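PDB 6BJV: RNA silencing suppressor p19 from Carnation Italian ringspot virus, which suppresses RNA silencing in the plant host by binding short interfering RNA duplexes as a homodimer that selects them by length, like a molecular caliper. Local coordinates for residues T111-I114 / V119-T122; V121-G126 / C134-R139; W63-V68 / D93-A98; G25-F30 / S100-A105. All blocks are in the same frame, centred on the assembly; numbering follows the deposited sequence.

Interaction 1: residues T111-I114 / V119-T122. With nucleotides of chain C.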
loop_
_atom_site.group_PDB
_atom_site.type_symbol
_atom_site.label_atom_id
_atom_site.label_comp_id
_atom_site.label_asym_id
_atom_site.label_seq_id
_atom_site.Cartn_x
_atom_site.Cartn_y
_atom_site.Cartn_z
ATOM N N THR A 111 -0.275 8.986 -4.860
ATOM C CA THR A 111 0.213 7.863 -4.075
ATOM C C THR A 111 0.898 8.363 -2.812
ATOM O O THR A 111 1.474 9.454 -2.787
ATOM C CB THR A 111 1.207 7.000 -4.866
ATOM O OG1 THR A 111 2.382 7.770 -5.163
ATOM C CG2 THR A 111 0.592 6.494 -6.165
ATOM N N TYR A 112 0.829 7.543 -1.765
ATOM C CA TYR A 112 1.665 7.694 -0.581
ATOM C C TYR A 112 2.310 6.351 -0.284
ATOM O O TYR A 112 1.627 5.323 -0.269
ATOM C CB TYR A 112 0.867 8.167 0.636
ATOM C CG TYR A 112 1.677 8.152 1.914
ATOM C CD1 TYR A 112 2.549 9.189 2.217
ATOM C CD2 TYR A 112 1.578 7.098 2.813
ATOM C CE1 TYR A 112 3.294 9.182 3.379
ATOM C CE2 TYR A 112 2.319 7.081 3.980
ATOM C CZ TYR A 112 3.176 8.126 4.257
ATOM O OH TYR A 112 3.915 8.114 5.417
ATOM N N SER A 113 3.617 6.363 -0.045
ATOM C CA SER A 113 4.365 5.143 0.210
ATOM C C SER A 113 5.255 5.325 1.431
ATOM O O SER A 113 5.701 6.434 1.739
ATOM C CB SER A 113 5.222 4.746 -0.997
ATOM O OG SER A 113 5.887 3.515 -0.769
ATOM N N ILE A 114 5.501 4.217 2.128
ATOM C CA ILE A 114 6.402 4.213 3.274
ATOM C C ILE A 114 6.973 2.812 3.458
ATOM O O ILE A 114 6.228 1.826 3.486
ATOM C CB ILE A 114 5.684 4.696 4.549
ATOM C CG1 ILE A 114 6.620 4.593 5.758
ATOM C CG2 ILE A 114 4.406 3.895 4.782
ATOM C CD1 ILE A 114 6.085 5.247 7.019
ATOM N N VAL A 119 9.112 -3.761 5.090
ATOM C CA VAL A 119 7.681 -3.768 4.794
ATOM C C VAL A 119 7.322 -2.429 4.168
ATOM O O VAL A 119 7.574 -1.371 4.759
ATOM C CB VAL A 119 6.832 -4.026 6.049
ATOM C CG1 VAL A 119 5.346 -4.066 5.691
ATOM C CG2 VAL A 119 7.250 -5.323 6.723
ATOM N N SER A 120 6.727 -2.477 2.981
ATOM C CA SER A 120 6.289 -1.289 2.264
ATOM C C SER A 120 4.769 -1.254 2.227
ATOM O O SER A 120 4.128 -2.256 1.890
ATOM C CB SER A 120 6.853 -1.269 0.842
ATOM O OG SER A 120 6.437 -0.107 0.147
ATOM N N VAL A 121 4.200 -0.105 2.581
ATOM C CA VAL A 121 2.764 0.134 2.509
ATOM C C VAL A 121 2.532 1.310 1.573
ATOM O O VAL A 121 3.167 2.362 1.721
ATOM C CB VAL A 121 2.162 0.417 3.897
ATOM C CG1 VAL A 121 0.647 0.593 3.798
ATOM C CG2 VAL A 121 2.512 -0.701 4.864
ATOM N N THR A 122 1.628 1.133 0.613
ATOM C CA THR A 122 1.336 2.161 -0.374
ATOM C C THR A 122 -0.163 2.404 -0.437
ATOM O O THR A 122 -0.958 1.458 -0.432
ATOM C CB THR A 122 1.859 1.771 -1.763
ATOM O OG1 THR A 122 1.269 0.532 -2.170
ATOM C CG2 THR A 122 3.372 1.630 -1.748
ATOM P P C C 11 8.193 4.914 -5.104
ATOM O OP1 C C 11 8.623 5.596 -3.859
ATOM O OP2 C C 11 9.092 4.903 -6.284
ATOM O "O5'" C C 11 7.845 3.408 -4.728
ATOM C "C5'" C C 11 6.927 3.122 -3.686
ATOM C "C4'" C C 11 6.523 1.670 -3.674
ATOM O "O4'" C C 11 5.799 1.332 -4.887
ATOM C "C3'" C C 11 7.654 0.659 -3.643
ATOM O "O3'" C C 11 8.236 0.514 -2.362
ATOM C "C2'" C C 11 6.973 -0.600 -4.157
ATOM O "O2'" C C 11 6.187 -1.210 -3.145
ATOM C "C1'" C C 11 6.040 -0.022 -5.221
ATOM N N1 C C 11 6.633 -0.095 -6.576
ATOM C C2 C C 11 6.551 -1.313 -7.255
ATOM O O2 C C 11 5.989 -2.269 -6.699
ATOM N N3 C C 11 7.080 -1.420 -8.495
ATOM C C4 C C 11 7.676 -0.368 -9.057
ATOM N N4 C C 11 8.182 -0.523 -10.283
ATOM C C5 C C 11 7.778 0.887 -8.386
ATOM C C6 C C 11 7.248 0.979 -7.158
ATOM P P C C 12 9.753 0.008 -2.225
ATOM O OP1 C C 12 10.194 0.288 -0.835
ATOM O OP2 C C 12 10.529 0.565 -3.364
ATOM O "O5'" C C 12 9.642 -1.571 -2.404
ATOM C "C5'" C C 12 8.781 -2.331 -1.570
ATOM C "C4'" C C 12 8.658 -3.761 -2.033
ATOM O "O4'" C C 12 7.935 -3.819 -3.293
ATOM C "C3'" C C 12 9.960 -4.484 -2.327
ATOM O "O3'" C C 12 10.619 -4.947 -1.162
ATOM C "C2'" C C 12 9.509 -5.595 -3.263
ATOM O "O2'" C C 12 8.901 -6.657 -2.541
ATOM C "C1'" C C 12 8.443 -4.872 -4.087
ATOM N N1 C C 12 9.009 -4.297 -5.327
ATOM C C2 C C 12 9.125 -5.115 -6.451
ATOM O O2 C C 12 8.741 -6.291 -6.373
ATOM N N3 C C 12 9.647 -4.606 -7.590
ATOM C C4 C C 12 10.048 -3.334 -7.629
ATOM N N4 C C 12 10.555 -2.872 -8.773
ATOM C C5 C C 12 9.947 -2.477 -6.494
ATOM C C6 C C 12 9.429 -2.997 -5.375
#

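Interaction 2: residues V121-G126 / C134-R139. With nucleotides of chain D.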
loop_
_atom_site.group_PDB
_atom_site.type_symbol
_atom_site.label_atom_id
_atom_site.label_comp_id
_atom_site.label_asym_id
_atom_site.label_seq_id
_atom_site.Cartn_x
_atom_site.Cartn_y
_atom_site.Cartn_z
ATOM N N VAL A 121 4.200 -0.105 2.581
ATOM C CA VAL A 121 2.764 0.134 2.509
ATOM C C VAL A 121 2.532 1.310 1.573
ATOM O O VAL A 121 3.167 2.362 1.721
ATOM C CB VAL A 121 2.162 0.417 3.897
ATOM C CG1 VAL A 121 0.647 0.593 3.798
ATOM C CG2 VAL A 121 2.512 -0.701 4.864
ATOM N N THR A 122 1.628 1.133 0.613
ATOM C CA THR A 122 1.336 2.161 -0.374
ATOM C C THR A 122 -0.163 2.404 -0.437
ATOM O O THR A 122 -0.958 1.458 -0.432
ATOM C CB THR A 122 1.859 1.771 -1.763
ATOM O OG1 THR A 122 1.269 0.532 -2.170
ATOM C CG2 THR A 122 3.372 1.630 -1.748
ATOM N N ILE A 123 -0.539 3.679 -0.493
ATOM C CA ILE A 123 -1.929 4.108 -0.601
ATOM C C ILE A 123 -2.061 4.863 -1.915
ATOM O O ILE A 123 -1.441 5.919 -2.089
ATOM C CB ILE A 123 -2.348 4.992 0.585
ATOM C CG1 ILE A 123 -1.869 4.394 1.914
ATOM C CG2 ILE A 123 -3.857 5.183 0.600
ATOM C CD1 ILE A 123 -2.434 3.026 2.234
ATOM N N SER A 124 -2.858 4.325 -2.837
ATOM C CA SER A 124 -2.989 4.887 -4.173
ATOM C C SER A 124 -4.452 5.145 -4.502
ATOM O O SER A 124 -5.354 4.469 -3.996
ATOM C CB SER A 124 -2.384 3.957 -5.237
ATOM O OG SER A 124 -0.988 3.804 -5.054
ATOM N N GLY A 125 -4.674 6.128 -5.365
ATOM C CA GLY A 125 -6.010 6.455 -5.817
ATOM C C GLY A 125 -5.990 7.720 -6.642
ATOM O O GLY A 125 -4.995 8.450 -6.690
ATOM N N GLY A 126 -7.118 7.969 -7.301
ATOM C CA GLY A 126 -7.235 9.163 -8.113
ATOM C C GLY A 126 -7.168 10.423 -7.271
ATOM O O GLY A 126 -7.571 10.445 -6.108
ATOM N N CYS A 134 -5.400 10.532 2.464
ATOM C CA CYS A 134 -4.719 11.105 3.620
ATOM C C CYS A 134 -5.126 10.393 4.904
ATOM O O CYS A 134 -4.293 9.776 5.579
ATOM C CB CYS A 134 -5.021 12.600 3.712
ATOM S SG CYS A 134 -4.330 13.566 2.354
ATOM N N GLU A 135 -6.410 10.476 5.263
ATOM C CA GLU A 135 -6.886 9.818 6.476
ATOM C C GLU A 135 -6.472 8.352 6.506
ATOM O O GLU A 135 -6.141 7.813 7.569
ATOM C CB GLU A 135 -8.408 9.946 6.577
ATOM C CG GLU A 135 -8.895 11.255 7.197
ATOM C CD GLU A 135 -8.597 12.473 6.339
ATOM O OE1 GLU A 135 -7.771 12.365 5.408
ATOM O OE2 GLU A 135 -9.192 13.541 6.597
ATOM N N MET A 136 -6.478 7.692 5.348
ATOM C CA MET A 136 -6.058 6.298 5.285
ATOM C C MET A 136 -4.542 6.161 5.339
ATOM O O MET A 136 -4.033 5.155 5.844
ATOM C CB MET A 136 -6.593 5.646 4.011
ATOM C CG MET A 136 -6.338 4.152 3.929
ATOM S SD MET A 136 -7.166 3.247 5.248
ATOM C CE MET A 136 -6.372 1.647 5.117
ATOM N N ALA A 137 -3.811 7.156 4.834
ATOM C CA ALA A 137 -2.356 7.072 4.806
ATOM C C ALA A 137 -1.739 7.474 6.139
ATOM O O ALA A 137 -0.750 6.872 6.573
ATOM C CB ALA A 137 -1.804 7.952 3.685
ATOM N N ILE A 138 -2.302 8.487 6.803
ATOM C CA ILE A 138 -1.705 8.981 8.042
ATOM C C ILE A 138 -1.715 7.895 9.109
ATOM O O ILE A 138 -0.741 7.729 9.853
ATOM C CB ILE A 138 -2.429 10.254 8.522
ATOM C CG1 ILE A 138 -1.753 10.825 9.776
ATOM C CG2 ILE A 138 -3.899 9.978 8.806
ATOM C CD1 ILE A 138 -0.338 11.323 9.550
ATOM N N ARG A 139 -2.809 7.142 9.206
ATOM C CA ARG A 139 -2.901 6.109 10.228
ATOM C C ARG A 139 -2.291 4.791 9.776
ATOM O O ARG A 139 -1.776 4.040 10.611
ATOM C CB ARG A 139 -4.358 5.898 10.646
ATOM C CG ARG A 139 -5.235 5.230 9.606
ATOM C CD ARG A 139 -6.693 5.241 10.041
ATOM N NE ARG A 139 -6.846 5.059 11.483
ATOM C CZ ARG A 139 -6.583 3.930 12.136
ATOM N NH1 ARG A 139 -6.137 2.864 11.485
ATOM N NH2 ARG A 139 -6.755 3.871 13.450
ATOM P P U D 12 -5.356 -1.086 -8.483
ATOM O OP1 U D 12 -6.664 -1.158 -7.786
ATOM O OP2 U D 12 -5.144 -1.854 -9.736
ATOM O "O5'" U D 12 -5.054 0.449 -8.774
ATOM C "C5'" U D 12 -4.994 1.380 -7.705
ATOM C "C4'" U D 12 -4.420 2.704 -8.138
ATOM O "O4'" U D 12 -3.037 2.547 -8.555
ATOM C "C3'" U D 12 -5.080 3.373 -9.330
ATOM O "O3'" U D 12 -6.308 4.005 -9.013
ATOM C "C2'" U D 12 -3.992 4.329 -9.799
ATOM O "O2'" U D 12 -3.919 5.475 -8.963
ATOM C "C1'" U D 12 -2.738 3.487 -9.569
ATOM N N1 U D 12 -2.315 2.768 -10.794
ATOM C C2 U D 12 -1.592 3.480 -11.731
ATOM O O2 U D 12 -1.298 4.654 -11.591
ATOM N N3 U D 12 -1.222 2.767 -12.843
ATOM C C4 U D 12 -1.499 1.442 -13.107
ATOM O O4 U D 12 -1.097 0.940 -14.158
ATOM C C5 U D 12 -2.253 0.771 -12.092
ATOM C C6 U D 12 -2.626 1.444 -10.998
#

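Interaction 3: residues W63-V68 / D93-A98. With nucleotides of chain C.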
loop_
_atom_site.group_PDB
_atom_site.type_symbol
_atom_site.label_atom_id
_atom_site.label_comp_id
_atom_site.label_asym_id
_atom_site.label_seq_id
_atom_site.Cartn_x
_atom_site.Cartn_y
_atom_site.Cartn_z
ATOM N N TRP A 63 5.513 11.041 -1.309
ATOM C CA TRP A 63 4.214 11.530 -1.746
ATOM C C TRP A 63 4.278 11.815 -3.238
ATOM O O TRP A 63 5.148 12.566 -3.693
ATOM C CB TRP A 63 3.805 12.798 -0.991
ATOM C CG TRP A 63 2.949 12.547 0.209
ATOM C CD1 TRP A 63 3.334 12.598 1.517
ATOM C CD2 TRP A 63 1.558 12.207 0.214
ATOM N NE1 TRP A 63 2.268 12.312 2.336
ATOM C CE2 TRP A 63 1.165 12.069 1.560
ATOM C CE3 TRP A 63 0.605 12.006 -0.790
ATOM C CZ2 TRP A 63 -0.137 11.738 1.929
ATOM C CZ3 TRP A 63 -0.687 11.678 -0.422
ATOM C CH2 TRP A 63 -1.046 11.547 0.925
ATOM N N GLY A 64 3.363 11.216 -3.994
ATOM C CA GLY A 64 3.303 11.440 -5.424
ATOM C C GLY A 64 1.992 12.058 -5.860
ATOM O O GLY A 64 0.922 11.508 -5.592
ATOM N N PHE A 65 2.065 13.211 -6.521
ATOM C CA PHE A 65 0.906 13.852 -7.138
ATOM C C PHE A 65 1.155 13.831 -8.641
ATOM O O PHE A 65 1.855 14.696 -9.176
ATOM C CB PHE A 65 0.709 15.269 -6.616
ATOM C CG PHE A 65 0.810 15.384 -5.126
ATOM C CD1 PHE A 65 -0.233 14.979 -4.311
ATOM C CD2 PHE A 65 1.952 15.902 -4.538
ATOM C CE1 PHE A 65 -0.135 15.087 -2.938
ATOM C CE2 PHE A 65 2.053 16.012 -3.170
ATOM C CZ PHE A 65 1.011 15.605 -2.369
ATOM N N GLY A 66 0.583 12.841 -9.318
ATOM C CA GLY A 66 0.991 12.583 -10.684
ATOM C C GLY A 66 2.441 12.148 -10.710
ATOM O O GLY A 66 2.886 11.328 -9.898
ATOM N N LYS A 67 3.202 12.716 -11.641
ATOM C CA LYS A 67 4.627 12.440 -11.740
ATOM C C LYS A 67 5.470 13.398 -10.903
ATOM O O LYS A 67 6.689 13.459 -11.092
ATOM C CB LYS A 67 5.075 12.491 -13.203
ATOM C CG LYS A 67 4.651 13.740 -13.955
ATOM C CD LYS A 67 5.356 13.836 -15.297
ATOM C CE LYS A 67 4.606 14.742 -16.261
ATOM N NZ LYS A 67 3.319 14.136 -16.711
ATOM N N VAL A 68 4.854 14.135 -9.982
ATOM C CA VAL A 68 5.553 15.072 -9.110
ATOM C C VAL A 68 5.731 14.369 -7.768
ATOM O O VAL A 68 4.820 14.349 -6.935
ATOM C CB VAL A 68 4.785 16.389 -8.966
ATOM C CG1 VAL A 68 5.613 17.407 -8.196
ATOM C CG2 VAL A 68 4.399 16.936 -10.336
ATOM N N ASP A 93 -3.284 19.242 5.909
ATOM C CA ASP A 93 -3.236 20.517 5.202
ATOM C C ASP A 93 -1.975 20.632 4.355
ATOM O O ASP A 93 -2.014 21.173 3.244
ATOM C CB ASP A 93 -3.316 21.671 6.201
ATOM C CG ASP A 93 -4.508 21.554 7.132
ATOM O OD1 ASP A 93 -5.437 20.781 6.815
ATOM O OD2 ASP A 93 -4.515 22.237 8.178
ATOM N N SER A 94 -0.847 20.122 4.856
ATOM C CA SER A 94 0.407 20.236 4.121
ATOM C C SER A 94 0.351 19.474 2.805
ATOM O O SER A 94 0.955 19.899 1.816
ATOM C CB SER A 94 1.566 19.725 4.980
ATOM O OG SER A 94 1.439 18.336 5.231
ATOM N N VAL A 95 -0.367 18.353 2.772
ATOM C CA VAL A 95 -0.481 17.577 1.541
ATOM C C VAL A 95 -1.499 18.209 0.598
ATOM O O VAL A 95 -1.259 18.312 -0.609
ATOM C CB VAL A 95 -0.826 16.110 1.867
ATOM C CG1 VAL A 95 -2.068 16.006 2.734
ATOM C CG2 VAL A 95 -1.000 15.293 0.591
ATOM N N ASN A 96 -2.645 18.647 1.124
ATOM C CA ASN A 96 -3.612 19.348 0.287
ATOM C C ASN A 96 -3.021 20.642 -0.257
ATOM O O ASN A 96 -3.175 20.956 -1.443
ATOM C CB ASN A 96 -4.888 19.632 1.079
ATOM C CG ASN A 96 -5.745 18.393 1.274
ATOM O OD1 ASN A 96 -5.734 17.479 0.447
ATOM N ND2 ASN A 96 -6.498 18.360 2.369
ATOM N N TYR A 97 -2.338 21.403 0.600
ATOM C CA TYR A 97 -1.666 22.618 0.151
ATOM C C TYR A 97 -0.704 22.315 -0.992
ATOM O O TYR A 97 -0.742 22.965 -2.043
ATOM C CB TYR A 97 -0.931 23.257 1.330
ATOM C CG TYR A 97 -0.249 24.567 1.017
ATOM C CD1 TYR A 97 -0.954 25.763 1.046
ATOM C CD2 TYR A 97 1.105 24.612 0.712
ATOM C CE1 TYR A 97 -0.333 26.965 0.767
ATOM C CE2 TYR A 97 1.735 25.808 0.431
ATOM C CZ TYR A 97 1.012 26.981 0.465
ATOM O OH TYR A 97 1.635 28.176 0.185
ATOM N N ALA A 98 0.166 21.320 -0.805
ATOM C CA ALA A 98 1.086 20.934 -1.870
ATOM C C ALA A 98 0.335 20.340 -3.055
ATOM O O ALA A 98 0.713 20.560 -4.212
ATOM C CB ALA A 98 2.120 19.942 -1.335
ATOM P P U C 9 6.825 9.456 -16.637
ATOM O OP1 U C 9 7.221 10.680 -15.895
ATOM O OP2 U C 9 7.839 8.736 -17.449
ATOM O "O5'" U C 9 6.208 8.418 -15.602
ATOM C "C5'" U C 9 6.753 8.261 -14.303
ATOM C "C4'" U C 9 5.668 8.276 -13.260
ATOM O "O4'" U C 9 4.460 7.676 -13.797
ATOM C "C3'" U C 9 5.952 7.477 -11.999
ATOM O "O3'" U C 9 6.761 8.181 -11.075
ATOM C "C2'" U C 9 4.555 7.163 -11.483
ATOM O "O2'" U C 9 3.992 8.280 -10.810
ATOM C "C1'" U C 9 3.794 6.947 -12.790
ATOM N N1 U C 9 3.761 5.524 -13.194
ATOM C C2 U C 9 3.015 4.647 -12.435
ATOM O O2 U C 9 2.394 4.990 -11.444
ATOM N N3 U C 9 3.034 3.351 -12.881
ATOM C C4 U C 9 3.701 2.858 -13.983
ATOM O O4 U C 9 3.614 1.660 -14.254
ATOM C C5 U C 9 4.447 3.831 -14.720
ATOM C C6 U C 9 4.447 5.100 -14.308
#

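Interaction 4: residues G25-F30 / S100-A105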
loop_
_atom_site.group_PDB
_atom_site.type_symbol
_atom_site.label_atom_id
_atom_site.label_comp_id
_atom_site.label_asym_id
_atom_site.label_seq_id
_atom_site.Cartn_x
_atom_site.Cartn_y
_atom_site.Cartn_z
ATOM N N GLY A 25 11.668 27.327 -4.248
ATOM C CA GLY A 25 10.317 27.790 -4.032
ATOM C C GLY A 25 9.279 26.708 -4.207
ATOM O O GLY A 25 8.098 26.950 -3.927
ATOM N N ILE A 26 9.692 25.519 -4.639
ATOM C CA ILE A 26 8.756 24.430 -4.888
ATOM C C ILE A 26 8.133 24.004 -3.565
ATOM O O ILE A 26 8.835 23.605 -2.629
ATOM C CB ILE A 26 9.454 23.257 -5.592
ATOM C CG1 ILE A 26 8.438 22.170 -5.938
ATOM C CG2 ILE A 26 10.591 22.685 -4.738
ATOM C CD1 ILE A 26 8.942 21.176 -6.959
ATOM N N THR A 27 6.811 24.099 -3.483
ATOM C CA THR A 27 6.107 23.733 -2.264
ATOM C C THR A 27 6.189 22.227 -2.051
ATOM O O THR A 27 5.963 21.445 -2.979
ATOM C CB THR A 27 4.646 24.171 -2.340
ATOM O OG1 THR A 27 3.967 23.397 -3.337
ATOM C CG2 THR A 27 4.541 25.656 -2.687
ATOM N N SER A 28 6.516 21.822 -0.827
ATOM C CA SER A 28 6.587 20.414 -0.486
ATOM C C SER A 28 5.430 20.027 0.432
ATOM O O SER A 28 4.917 20.866 1.179
ATOM C CB SER A 28 7.911 20.077 0.211
ATOM O OG SER A 28 7.936 18.722 0.622
ATOM N N PRO A 29 4.986 18.766 0.393
ATOM C CA PRO A 29 3.972 18.314 1.356
ATOM C C PRO A 29 4.528 17.980 2.730
ATOM O O PRO A 29 3.744 17.862 3.681
ATOM C CB PRO A 29 3.390 17.063 0.685
ATOM C CG PRO A 29 4.509 16.535 -0.145
ATOM C CD PRO A 29 5.284 17.737 -0.619
ATOM N N PHE A 30 5.843 17.830 2.866
ATOM C CA PHE A 30 6.455 17.471 4.135
ATOM C C PHE A 30 6.796 18.717 4.942
ATOM O O PHE A 30 7.110 19.773 4.389
ATOM C CB PHE A 30 7.725 16.648 3.910
ATOM C CG PHE A 30 7.477 15.303 3.290
ATOM C CD1 PHE A 30 6.911 14.279 4.030
ATOM C CD2 PHE A 30 7.823 15.058 1.972
ATOM C CE1 PHE A 30 6.687 13.038 3.464
ATOM C CE2 PHE A 30 7.600 13.820 1.401
ATOM C CZ PHE A 30 7.033 12.808 2.149
ATOM N N SER A 100 -2.649 21.111 -4.172
ATOM C CA SER A 100 -3.260 22.189 -4.941
ATOM C C SER A 100 -2.288 22.847 -5.911
ATOM O O SER A 100 -2.726 23.623 -6.769
ATOM C CB SER A 100 -3.821 23.247 -3.987
ATOM O OG SER A 100 -4.750 22.679 -3.081
ATOM N N ARG A 101 -0.993 22.559 -5.802
ATOM C CA ARG A 101 0.018 23.209 -6.621
ATOM C C ARG A 101 0.342 22.445 -7.897
ATOM O O ARG A 101 0.955 23.018 -8.805
ATOM C CB ARG A 101 1.301 23.390 -5.802
ATOM C CG ARG A 101 1.096 24.138 -4.489
ATOM C CD ARG A 101 1.448 25.605 -4.627
ATOM N NE ARG A 101 0.906 26.415 -3.539
ATOM C CZ ARG A 101 1.338 27.630 -3.213
ATOM N NH1 ARG A 101 2.342 28.189 -3.873
ATOM N NH2 ARG A 101 0.770 28.288 -2.212
ATOM N N PHE A 102 -0.046 21.170 -7.992
ATOM C CA PHE A 102 0.309 20.344 -9.140
ATOM C C PHE A 102 -0.882 19.586 -9.718
ATOM O O PHE A 102 -0.690 18.732 -10.591
ATOM C CB PHE A 102 1.409 19.345 -8.758
ATOM C CG PHE A 102 2.485 19.929 -7.887
ATOM C CD1 PHE A 102 3.502 20.693 -8.433
ATOM C CD2 PHE A 102 2.481 19.707 -6.521
ATOM C CE1 PHE A 102 4.493 21.229 -7.631
ATOM C CE2 PHE A 102 3.468 20.237 -5.714
ATOM C CZ PHE A 102 4.475 20.999 -6.270
ATOM N N LEU A 103 -2.099 19.872 -9.264
ATOM C CA LEU A 103 -3.291 19.172 -9.719
ATOM C C LEU A 103 -4.221 20.139 -10.434
ATOM O O LEU A 103 -4.389 21.286 -10.009
ATOM C CB LEU A 103 -4.028 18.515 -8.549
ATOM C CG LEU A 103 -3.280 17.387 -7.837
ATOM C CD1 LEU A 103 -4.051 16.943 -6.606
ATOM C CD2 LEU A 103 -3.046 16.210 -8.772
ATOM N N GLY A 104 -4.823 19.665 -11.521
ATOM C CA GLY A 104 -5.761 20.459 -12.288
ATOM C C GLY A 104 -7.170 19.910 -12.224
ATOM O O GLY A 104 -7.603 19.411 -11.181
ATOM N N ALA A 105 -7.898 19.998 -13.337
ATOM C CA ALA A 105 -9.250 19.458 -13.409
ATOM C C ALA A 105 -9.256 17.979 -13.773
ATOM O O ALA A 105 -10.034 17.204 -13.205
ATOM C CB ALA A 105 -10.076 20.245 -14.428
#

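Interaction 1: residues T111-I114 / V119-T122
The beta hairpin of strands 109-116 and 119-126 forms the edge of the chain's own four-stranded antiparallel sheet that meets the second subunit, and 111-114 faces 119-122 across it, the strand directions 165° apart. Ile114 and Val121 form a hydrogen-bonded pair: Ile114 N gives to Val121 O at 3.0 Å, and Val121 N gives to Ile114 O at 2.9 Å. On this face the CG2 branch of Ile114 meets Val121 CB at 4.2 Å; Tyr112 and Ile114 are covered there by helix 130-144.

Ser113 and Thr122, the adjacent non-hydrogen-bonded pair, point to the other face, where the RNA lies. The methyl CG2 of Thr122 sits 3.3 Å from Ser113 OG and also reaches the sugar of C11 of chain C, 3.7 Å from its C4'. Residues 120-122 pair antiparallel with a strand of the second subunit, so the sheet and its RNA-facing surface run on across the dimer. Ser120 touches the backbone between two nucleotides: its CB packs 3.3 Å from C5' of C12 of chain C, and a chi1 of -180° swings its OG away from the backbone N to the C11 sugar, 3.1 Å from O3' of C11 of chain C.

Interaction 2: residues V121-G126 / C134-R139
Ile123 turns its side chain toward helix 130-144 and lies against Ala137 and Met136, one branch to each. The CG1 arm takes Ala137, lying 4.0 Å from both its CA and its CB, so it rests on the helix backbone as well as on the methyl. A chi1 of -45° sends the two branches to different helix residues, and the CG2 methyl meets Met136 instead, 4.3 Å from CG. No hydrogen bond crosses between the segments, and the close approach of the backbones, 6.2 Å between the CA atoms of Ile123 and Ala137, is consistent with the small side chain of Ala137.

All three residues are buried, and Leu133 and Ser140 of the same helix also touch Ile123. Val121 of the second subunit packs on Ile123 too, which puts the contact beside the dimer interface, where residues 121-124 pair antiparallel with the partner strand.

The next side chain serves the opposite face: Ser124 CB is 3.7 Å from O4' of U12 of chain D. Gly125 approaches that nucleotide through its backbone N. The side chains of Ile123 and Ser124 thus divide between helix and RNA, an arrangement characteristic of the p19 fold, in which helices back an antiparallel sheet whose other face receives the siRNA duplex.

Interaction 3: residues W63-V68 / D93-A98
Val95 is the bump of this contact, and the hollow that receives it is formed by two aromatic rings, those of Trp63 and Phe65. Its CG2 methyl stands over the six-membered ring of Trp63, 3.6 Å from the centroid and 6° off the ring normal, a CH-pi contact. All six carbons of that ring lie at nearly equal distances from the methyl, from 3.8 Å at CH2 to 4.0 Å at CD2, which confirms the central placement. The same CG2 meets Phe65 differently: it lies at the edge, in the plane of the ring, 3.6 Å from both CE1 and CZ. The methyl thus sits in the corner where the Trp63 face meets the Phe65 edge. With CG1 at chi1 54°, the other methyl, CG2, is left opposite the backbone N and reaches into the angle between the rings.

A shallower fit follows one helical turn later, where Ala98 CB comes 4.3 Å from Phe65 CE2. The axes of strand segment 63-65 and helix segment 93-98 pass 10.5 Å apart at 32°, a separation bridged by these side chains. The contact packs helix 92-99 on the end of strand 58-65, on the helix-covered side of the p19 sheet. Cys134 of helix 130-144 also touches both Trp63 and Val95, while Trp90 meets the indole edge-to-face.

From Phe65 to Val68 the chain reverses in a type II' beta turn, with Gly66 at positive phi. This turn approaches the RNA: Gly66 O lies 3.4 Å from O2' of U9 of chain C, and Lys67 CD lies 3.7 Å from OP1 of that nucleotide.

Interaction 4: residues G25-F30 / S100-A105
Neither 25-30 nor 100-105 pairs its backbone with the other, and the nearest CA atoms, those of Thr27 and Arg101, remain 7.5 Å apart, so the contact is made largely by side chains, with one backbone carbonyl. Thr27 points toward the other segment and lies across the aliphatic part of Arg101. Its OG1 approaches Arg101 CG at 3.2 Å, while its CG2 methyl lies over one face of the guanidinium, 3.6 Å from NH1. The arginine is bent at chi2, -98°, and the two side chains cross at about a right angle, which lets a single threonine touch both the methylene chain and the charged head.

The contact joins two loops at the surface of p19, one between helices 7-16 and 39-45, the other between helix 92-99 and strand 109-116. Within the first, Ser28 OG accepts from Phe30 N at 3.2 Å, an ST turn, while the Phe30 ring itself packs on Trp63 and Phe70.

Phe102 supplies the more sheltered half. Arg101 CB lies 3.8 Å above the centre of one face of its ring, and the ring edge is turned to the first loop. There the carbonyl oxygen of Thr27 is in the ring plane, 3.6 Å from CZ, and Ile26 CG1 reaches the same rim, 4.1 Å from Phe102 CZ. Ile26 and Phe102 both also touch helix 7-16, Ile26 through Gln13 and Ala14, Phe102 through Thr10.

How the interactions relate
Along the chain, interaction 4 spans the widest interval, and interaction 3 falls within it; interaction 1 follows, then interaction 2, which shares Val121 and Thr122 with it. The centres of interactions 3 and 4 are about 5 Å apart, those of 1 and 2 about 8 Å. Strands 58-65, 109-116 and 119-126 lie side by side in one sheet, where a probable Thr111 O to Gly64 N hydrogen bond (2.9 Å) links interactions 3 and 1. Cys134 SG, 3.3 Å from Val95 CG1, brings interactions 2 and 3 together on the helical side. Interactions 1 and 2 both touch the second subunit, where the sheet runs on across the dimer as one RNA-facing surface; 4 lies at the protein surface.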